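Local atomic coordinates of 1,3-alpha-isomaltosidase (Kribbella flavida DSM 17836, PDB entry 5X3I), a protein that hydrolyses the alpha-1,3-glucosidic linkages of the cyclic tetrasaccharide cyclobis-(1-6)-alpha-nigerosyl inside the cell, yielding isomaltose. Residues S444-R447 with T448-W452; A351-E354 with D355-H359; K455-Y458 with L459-F463. The protein carries 1 engineered substitution. All coordinates share one frame; numbering follows the deposited sequence.

Interaction 1. Residues S444-R447 with T448-W452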
loop_
_atom_site.group_PDB
_atom_site.type_symbol
_atom_site.label_atom_id
_atom_site.label_comp_id
_atom_site.label_asym_id
_atom_site.label_seq_id
_atom_site.Cartn_x
_atom_site.Cartn_y
_atom_site.Cartn_z
ATOM N N SER A 444 -13.235 7.226 9.977
ATOM C CA SER A 444 -12.521 7.727 11.144
ATOM C C SER A 444 -13.340 7.633 12.428
ATOM O O SER A 444 -12.784 7.748 13.509
ATOM C CB SER A 444 -12.083 9.182 10.935
ATOM O OG SER A 444 -13.132 10.089 11.209
ATOM N N VAL A 445 -14.653 7.456 12.320
ATOM C CA VAL A 445 -15.477 7.357 13.523
ATOM C C VAL A 445 -16.384 6.121 13.530
ATOM O O VAL A 445 -16.808 5.627 12.486
ATOM C CB VAL A 445 -16.351 8.611 13.731
ATOM C CG1 VAL A 445 -15.473 9.842 13.966
ATOM C CG2 VAL A 445 -17.268 8.817 12.558
ATOM N N GLN A 446 -16.689 5.653 14.733
ATOM C CA GLN A 446 -17.352 4.378 14.921
ATOM C C GLN A 446 -18.727 4.288 14.247
ATOM O O GLN A 446 -19.032 3.265 13.636
ATOM C CB GLN A 446 -17.487 4.074 16.415
ATOM C CG GLN A 446 -17.942 2.651 16.698
ATOM C CD GLN A 446 -16.984 1.609 16.158
ATOM O OE1 GLN A 446 -15.815 1.576 16.520
ATOM N NE2 GLN A 446 -17.485 0.747 15.288
ATOM N N ARG A 447 -19.543 5.346 14.341
ATOM C CA ARG A 447 -20.904 5.288 13.814
ATOM C C ARG A 447 -20.908 5.033 12.307
ATOM O O ARG A 447 -21.765 4.325 11.799
ATOM C CB ARG A 447 -21.704 6.562 14.141
ATOM C CG ARG A 447 -21.227 7.858 13.477
ATOM C CD ARG A 447 -22.105 9.048 13.863
ATOM N NE ARG A 447 -23.394 9.046 13.178
ATOM C CZ ARG A 447 -23.633 9.660 12.024
ATOM N NH1 ARG A 447 -24.831 9.600 11.478
ATOM N NH2 ARG A 447 -22.677 10.341 11.418
ATOM N N THR A 448 -19.952 5.612 11.592
ATOM C CA THR A 448 -19.897 5.408 10.156
ATOM C C THR A 448 -19.219 4.082 9.791
ATOM O O THR A 448 -19.618 3.444 8.829
ATOM C CB THR A 448 -19.215 6.585 9.473
ATOM O OG1 THR A 448 -20.000 7.755 9.706
ATOM C CG2 THR A 448 -19.111 6.367 7.978
ATOM N N ARG A 449 -18.209 3.666 10.550
ATOM C CA ARG A 449 -17.668 2.327 10.373
ATOM C C ARG A 449 -18.816 1.308 10.515
ATOM O O ARG A 449 -18.952 0.432 9.674
ATOM C CB ARG A 449 -16.531 2.026 11.361
ATOM C CG ARG A 449 -15.228 2.818 11.082
ATOM C CD ARG A 449 -14.017 2.252 11.796
ATOM N NE ARG A 449 -14.111 2.329 13.251
ATOM C CZ ARG A 449 -13.686 3.353 13.989
ATOM N NH1 ARG A 449 -13.137 4.424 13.406
ATOM N NH2 ARG A 449 -13.822 3.314 15.310
ATOM N N ASP A 450 -19.656 1.484 11.534
ATOM C CA ASP A 450 -20.853 0.655 11.728
ATOM C C ASP A 450 -21.782 0.682 10.515
ATOM O O ASP A 450 -22.147 -0.363 9.994
ATOM C CB ASP A 450 -21.658 1.103 12.953
ATOM C CG ASP A 450 -20.967 0.796 14.265
ATOM O OD1 ASP A 450 -19.911 0.148 14.279
ATOM O OD2 ASP A 450 -21.504 1.211 15.298
ATOM N N TRP A 451 -22.170 1.887 10.104
ATOM C CA TRP A 451 -23.109 2.072 8.999
ATOM C C TRP A 451 -22.605 1.465 7.695
ATOM O O TRP A 451 -23.332 0.755 7.015
ATOM C CB TRP A 451 -23.400 3.563 8.795
ATOM C CG TRP A 451 -24.491 3.833 7.805
ATOM C CD1 TRP A 451 -25.834 3.796 8.037
ATOM C CD2 TRP A 451 -24.333 4.191 6.432
ATOM N NE1 TRP A 451 -26.520 4.105 6.897
ATOM C CE2 TRP A 451 -25.623 4.349 5.893
ATOM C CE3 TRP A 451 -23.229 4.389 5.604
ATOM C CZ2 TRP A 451 -25.837 4.701 4.571
ATOM C CZ3 TRP A 451 -23.445 4.741 4.285
ATOM C CH2 TRP A 451 -24.736 4.897 3.783
ATOM N N TRP A 452 -21.354 1.748 7.357
ATOM C CA TRP A 452 -20.750 1.240 6.127
ATOM C C TRP A 452 -20.655 -0.295 6.109
ATOM O O TRP A 452 -21.071 -0.935 5.151
ATOM C CB TRP A 452 -19.351 1.834 5.936
ATOM C CG TRP A 452 -18.698 1.485 4.631
ATOM C CD1 TRP A 452 -17.666 0.629 4.438
ATOM C CD2 TRP A 452 -19.025 2.015 3.345
ATOM N NE1 TRP A 452 -17.327 0.586 3.106
ATOM C CE2 TRP A 452 -18.154 1.426 2.416
ATOM C CE3 TRP A 452 -19.971 2.931 2.890
ATOM C CZ2 TRP A 452 -18.198 1.726 1.051
ATOM C CZ3 TRP A 452 -20.024 3.216 1.530
ATOM C CH2 TRP A 452 -19.140 2.618 0.631
HETATM O O HOH W 1 -11.479 5.838 15.526
HETATM O O HOH W 2 -15.016 -0.366 13.690
#
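Val445 sits at the N-cap of helix 446-454, and its carbonyl O receives the N-H of Arg449 at 3.1 Å in an almost straight bond. This is the first turn of a helix in the TIM-barrel domain of a family 31 glycoside hydrolase. The helical pattern continues with Asp450 N to Gln446 O and Trp451 N to Arg447 O. The side chain of Gln446 links two residues of the next turn. Its CG lies anti to the backbone N (chi1 -170°), and a bend at chi2 folds the amide back over the helix start. NE2 donates to Asp450 OD1 at 2.7 Å. The acceptor lies in the amide plane, but the donor comes from above the carboxylate plane. On the other branch, OE1 accepts from Arg449 NH2 at 2.9 Å. That donor stands 58° out of the carbonyl plane, and the amide and guanidinium are turned nearly perpendicular, 85° apart. Both ends of the amide are used, which should fix its rotation. The Arg449 chain bends at chi3, and one guanidinium face lies against the N-cap backbone, with Val445 C 3.6 Å above the plane. Its NH1 also bonds to Leu443 O, just before the segment, and donates to water 1 at 3.0 Å. Val445 CG2 lies 4.1 Å from Thr448 OG1, whose polar partner is His418. Arg447 NH1 bonds to the backbone O of Asp416. Gln446 and Arg449 also touch helix 496-510, at Arg502 and Ala503 respectively. Water 2 completes the link between these two groups: it accepts from Arg449 NE at 2.9 Å and from Gln446 NE2 at 3.1 Å.

Interaction 2. Residues A351-E354 with D355-H359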
loop_
_atom_site.group_PDB
_atom_site.type_symbol
_atom_site.label_atom_id
_atom_site.label_comp_id
_atom_site.label_asym_id
_atom_site.label_seq_id
_atom_site.Cartn_x
_atom_site.Cartn_y
_atom_site.Cartn_z
ATOM N N ALA A 351 -35.768 -5.372 -3.413
ATOM C CA ALA A 351 -36.392 -4.064 -3.362
ATOM C C ALA A 351 -35.402 -3.071 -2.764
ATOM O O ALA A 351 -34.892 -3.294 -1.686
ATOM C CB ALA A 351 -37.668 -4.108 -2.543
ATOM N N VAL A 352 -35.134 -1.984 -3.475
ATOM C CA VAL A 352 -34.238 -0.932 -2.995
ATOM C C VAL A 352 -34.755 -0.293 -1.703
ATOM O O VAL A 352 -35.938 -0.018 -1.572
ATOM C CB VAL A 352 -34.052 0.169 -4.071
ATOM C CG1 VAL A 352 -33.321 1.389 -3.501
ATOM C CG2 VAL A 352 -33.316 -0.380 -5.290
ATOM N N THR A 353 -33.870 -0.057 -0.741
ATOM C CA THR A 353 -34.278 0.669 0.444
ATOM C C THR A 353 -33.986 2.149 0.197
ATOM O O THR A 353 -32.822 2.573 0.156
ATOM C CB THR A 353 -33.553 0.140 1.717
ATOM O OG1 THR A 353 -32.173 -0.084 1.430
ATOM C CG2 THR A 353 -34.155 -1.184 2.160
ATOM N N GLU A 354 -35.064 2.923 0.035
ATOM C CA GLU A 354 -34.992 4.343 -0.301
ATOM C C GLU A 354 -34.204 5.116 0.751
ATOM O O GLU A 354 -33.617 6.143 0.448
ATOM C CB GLU A 354 -36.401 4.980 -0.430
ATOM C CG GLU A 354 -37.237 4.647 -1.691
ATOM C CD GLU A 354 -38.501 5.546 -1.854
ATOM O OE1 GLU A 354 -39.610 5.130 -1.440
ATOM O OE2 GLU A 354 -38.391 6.670 -2.409
ATOM N N ASP A 355 -34.203 4.626 1.985
ATOM C CA ASP A 355 -33.591 5.363 3.091
ATOM C C ASP A 355 -32.080 5.142 3.210
ATOM O O ASP A 355 -31.431 5.738 4.046
ATOM C CB ASP A 355 -34.266 4.986 4.407
ATOM C CG ASP A 355 -34.129 3.509 4.736
ATOM O OD1 ASP A 355 -33.573 2.743 3.931
ATOM O OD2 ASP A 355 -34.606 3.103 5.802
ATOM N N GLY A 356 -31.528 4.267 2.384
ATOM C CA GLY A 356 -30.115 3.950 2.466
ATOM C C GLY A 356 -29.745 3.015 3.609
ATOM O O GLY A 356 -28.585 2.936 3.997
ATOM N N SER A 357 -30.731 2.315 4.156
ATOM C CA SER A 357 -30.476 1.321 5.187
ATOM C C SER A 357 -29.877 0.066 4.562
ATOM O O SER A 357 -30.054 -0.187 3.385
ATOM C CB SER A 357 -31.759 0.972 5.942
ATOM O OG SER A 357 -32.754 0.491 5.061
ATOM N N ALA A 358 -29.172 -0.713 5.368
ATOM C CA ALA A 358 -28.566 -1.955 4.922
ATOM C C ALA A 358 -29.607 -3.053 4.663
ATOM O O ALA A 358 -30.684 -3.030 5.235
ATOM C CB ALA A 358 -27.558 -2.423 5.947
ATOM N N HIS A 359 -29.256 -4.019 3.817
ATOM C CA HIS A 359 -30.132 -5.161 3.490
ATOM C C HIS A 359 -29.888 -6.373 4.375
ATOM O O HIS A 359 -28.772 -6.594 4.828
ATOM C CB HIS A 359 -29.958 -5.599 2.036
ATOM C CG HIS A 359 -30.537 -4.646 1.044
ATOM N ND1 HIS A 359 -31.889 -4.554 0.804
ATOM C CD2 HIS A 359 -29.948 -3.736 0.239
ATOM C CE1 HIS A 359 -32.109 -3.622 -0.103
ATOM N NE2 HIS A 359 -30.947 -3.111 -0.463
#
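Thr353 and Gly356 close a type I beta turn in the loop between strands 348-349 and 365-366 of the TIM-barrel domain, and the chain folds back along itself after it. Gly356 N donates to Thr353 O at 3.1 Å. Gly356 has a positive phi of 77°, a backbone shape that glycine adopts more easily than other residues. Asp355 adds an Asx turn: its OD1 accepts from Ser357 N at 2.9 Å, from above the carboxylate plane. The same oxygen takes Ser357 OG at 2.6 Å, on its syn side. Two donors from one residue thus grip a single carboxylate oxygen and should hold the group still. Thr353 ties the two arms together, since its OG1 donates to Ser357 O at 2.9 Å. A chi1 of 43° puts that hydroxyl between the backbone N and the carbonyl carbon. CB of Thr353 packs on Ser357 OG at 3.5 Å. Further on, the edge of the His359 ring comes back to the first arm, with CE1 3.2 Å from Ala351 O and this oxygen in the ring plane. His359 ND1 bonds to Asp363, shortly before strand 365-366. His359 NE2 and Thr353 N both bond to Gln405 OE1, so the two arms meet at the start of helix 404-415.

Interaction 3. Residues K455-Y458 with L459-F463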
loop_
_atom_site.group_PDB
_atom_site.type_symbol
_atom_site.label_atom_id
_atom_site.label_comp_id
_atom_site.label_asym_id
_atom_site.label_seq_id
_atom_site.Cartn_x
_atom_site.Cartn_y
_atom_site.Cartn_z
ATOM N N LYS A 455 -23.775 -2.856 5.755
ATOM C CA LYS A 455 -24.243 -3.262 4.435
ATOM C C LYS A 455 -23.622 -4.590 3.999
ATOM O O LYS A 455 -24.211 -5.324 3.202
ATOM C CB LYS A 455 -23.936 -2.162 3.409
ATOM C CG LYS A 455 -24.522 -0.800 3.805
ATOM C CD LYS A 455 -24.425 0.224 2.691
ATOM C CE LYS A 455 -24.985 1.580 3.150
ATOM N NZ LYS A 455 -26.374 1.472 3.658
ATOM N N ARG A 456 -22.438 -4.886 4.531
ATOM C CA ARG A 456 -21.729 -6.118 4.222
ATOM C C ARG A 456 -22.002 -7.260 5.227
ATOM O O ARG A 456 -21.527 -8.384 5.033
ATOM C CB ARG A 456 -20.223 -5.853 4.164
ATOM C CG ARG A 456 -19.736 -5.043 2.956
ATOM C CD ARG A 456 -19.959 -3.537 3.085
ATOM N NE ARG A 456 -19.374 -2.873 1.927
ATOM C CZ ARG A 456 -19.653 -1.643 1.514
ATOM N NH1 ARG A 456 -20.513 -0.869 2.174
ATOM N NH2 ARG A 456 -19.053 -1.189 0.425
ATOM N N ARG A 457 -22.744 -6.963 6.290
ATOM C CA ARG A 457 -22.881 -7.916 7.391
ATOM C C ARG A 457 -23.456 -9.267 6.941
ATOM O O ARG A 457 -22.964 -10.315 7.357
ATOM C CB ARG A 457 -23.740 -7.338 8.522
ATOM C CG ARG A 457 -23.939 -8.290 9.704
ATOM C CD ARG A 457 -24.537 -7.585 10.927
ATOM N NE ARG A 457 -23.626 -6.561 11.414
ATOM C CZ ARG A 457 -22.555 -6.809 12.161
ATOM N NH1 ARG A 457 -22.273 -8.052 12.542
ATOM N NH2 ARG A 457 -21.768 -5.809 12.535
ATOM N N TYR A 458 -24.472 -9.243 6.082
ATOM C CA TYR A 458 -25.082 -10.490 5.615
ATOM C C TYR A 458 -24.087 -11.361 4.833
ATOM O O TYR A 458 -24.244 -12.576 4.768
ATOM C CB TYR A 458 -26.319 -10.208 4.758
ATOM C CG TYR A 458 -26.001 -9.764 3.349
ATOM C CD1 TYR A 458 -25.619 -8.457 3.086
ATOM C CD2 TYR A 458 -26.090 -10.648 2.283
ATOM C CE1 TYR A 458 -25.331 -8.042 1.797
ATOM C CE2 TYR A 458 -25.804 -10.242 0.982
ATOM C CZ TYR A 458 -25.421 -8.935 0.751
ATOM O OH TYR A 458 -25.126 -8.518 -0.517
ATOM N N LEU A 459 -23.051 -10.748 4.264
ATOM C CA LEU A 459 -22.043 -11.511 3.533
ATOM C C LEU A 459 -21.258 -12.408 4.474
ATOM O O LEU A 459 -20.934 -13.541 4.119
ATOM C CB LEU A 459 -21.086 -10.596 2.765
ATOM C CG LEU A 459 -21.686 -9.685 1.697
ATOM C CD1 LEU A 459 -20.702 -8.565 1.352
ATOM C CD2 LEU A 459 -22.062 -10.475 0.437
ATOM N N VAL A 460 -20.939 -11.896 5.663
ATOM C CA VAL A 460 -20.261 -12.706 6.677
ATOM C C VAL A 460 -21.219 -13.601 7.489
ATOM O O VAL A 460 -20.899 -14.747 7.771
ATOM C CB VAL A 460 -19.444 -11.834 7.653
ATOM C CG1 VAL A 460 -18.644 -12.710 8.572
ATOM C CG2 VAL A 460 -18.482 -10.936 6.892
ATOM N N GLU A 461 -22.376 -13.078 7.875
ATOM C CA GLU A 461 -23.264 -13.822 8.768
ATOM C C GLU A 461 -24.122 -14.880 8.043
ATOM O O GLU A 461 -24.273 -15.986 8.536
ATOM C CB GLU A 461 -24.139 -12.852 9.567
ATOM C CG GLU A 461 -23.304 -12.025 10.533
ATOM C CD GLU A 461 -24.114 -11.217 11.527
ATOM O OE1 GLU A 461 -25.357 -11.216 11.458
ATOM O OE2 GLU A 461 -23.484 -10.551 12.374
ATOM N N HIS A 462 -24.664 -14.545 6.882
ATOM C CA HIS A 462 -25.419 -15.513 6.092
ATOM C C HIS A 462 -24.493 -16.315 5.184
ATOM O O HIS A 462 -24.468 -17.534 5.261
ATOM C CB HIS A 462 -26.520 -14.845 5.271
ATOM C CG HIS A 462 -27.229 -15.789 4.345
ATOM N ND1 HIS A 462 -28.090 -16.770 4.792
ATOM C CD2 HIS A 462 -27.186 -15.912 2.997
ATOM C CE1 HIS A 462 -28.548 -17.453 3.758
ATOM N NE2 HIS A 462 -28.020 -16.948 2.658
ATOM N N PHE A 463 -23.780 -15.644 4.279
ATOM C CA PHE A 463 -22.940 -16.363 3.325
ATOM C C PHE A 463 -21.636 -16.925 3.909
ATOM O O PHE A 463 -20.960 -17.687 3.242
ATOM C CB PHE A 463 -22.635 -15.472 2.112
ATOM C CG PHE A 463 -23.827 -15.226 1.245
ATOM C CD1 PHE A 463 -24.330 -16.236 0.439
ATOM C CD2 PHE A 463 -24.468 -13.998 1.253
ATOM C CE1 PHE A 463 -25.449 -16.024 -0.351
ATOM C CE2 PHE A 463 -25.576 -13.774 0.469
ATOM C CZ PHE A 463 -26.073 -14.790 -0.340
#
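Arg456 touches Leu459 where the chain enters the short helix 457-461, within the TIM-barrel domain. Its O accepts from Leu459 N, and its CB lies 3.9 Å from Leu459 CD1. The guanidinium group of Arg456 bonds to Gln393 and to the backbone O of Trp452. Arg457 comes next. Its O receives Glu461 N, and its side chain forms a salt bridge one turn on, with NH1 2.8 Å from Glu461 OE2. The carboxylate oxygen lies in the guanidinium plane, yet the donor comes from above the carboxylate plane; the two planes are 64° apart. NE of Arg457 also pairs with Glu454, and NH1 bonds to Ser510. Replacing Arg457 with an alanine would probably leave the carboxylates of Glu461 and Glu454 without their shared positive mate and set the Glu461 side chain free to turn. Tyr458 follows. Tyr458 O takes two N-H groups, from His462 N at 2.9 Å and from Phe463 N at 3.1 Å. Its chi1 of 77° swings the ring over the next residue, and Leu459 CG makes a CH-pi contact 4.0 Å from the ring centroid. The hydroxyl bonds to Thr343 O. The Tyr458 and Phe463 rings meet rim to rim, planes 67° apart, with Tyr458 CE2 3.6 Å from Phe463 CE2.

Overall arrangement
Along the chain the order is interaction 2, interaction 1, interaction 3, all within the TIM-barrel domain. Interaction 2 lies in the long excursion between barrel strands 330-333 and 388-393. Interactions 1 and 3 lie on consecutive helices, 446-454 and 457-461, that precede strand 467-470. Centres are about 17 Å apart for interactions 1 and 2 and for 1 and 3, and about 15 Å for 2 and 3. One oxygen of the loop meets both other contacts: Gly356 O lies 2.7 Å from Lys455 NZ of interaction 3 and 3.3 Å from Trp451 CZ2 of interaction 1. The Arg456 side chain is about 11 Å from that of Ala471, the engineered residue at the inferred nucleophile position.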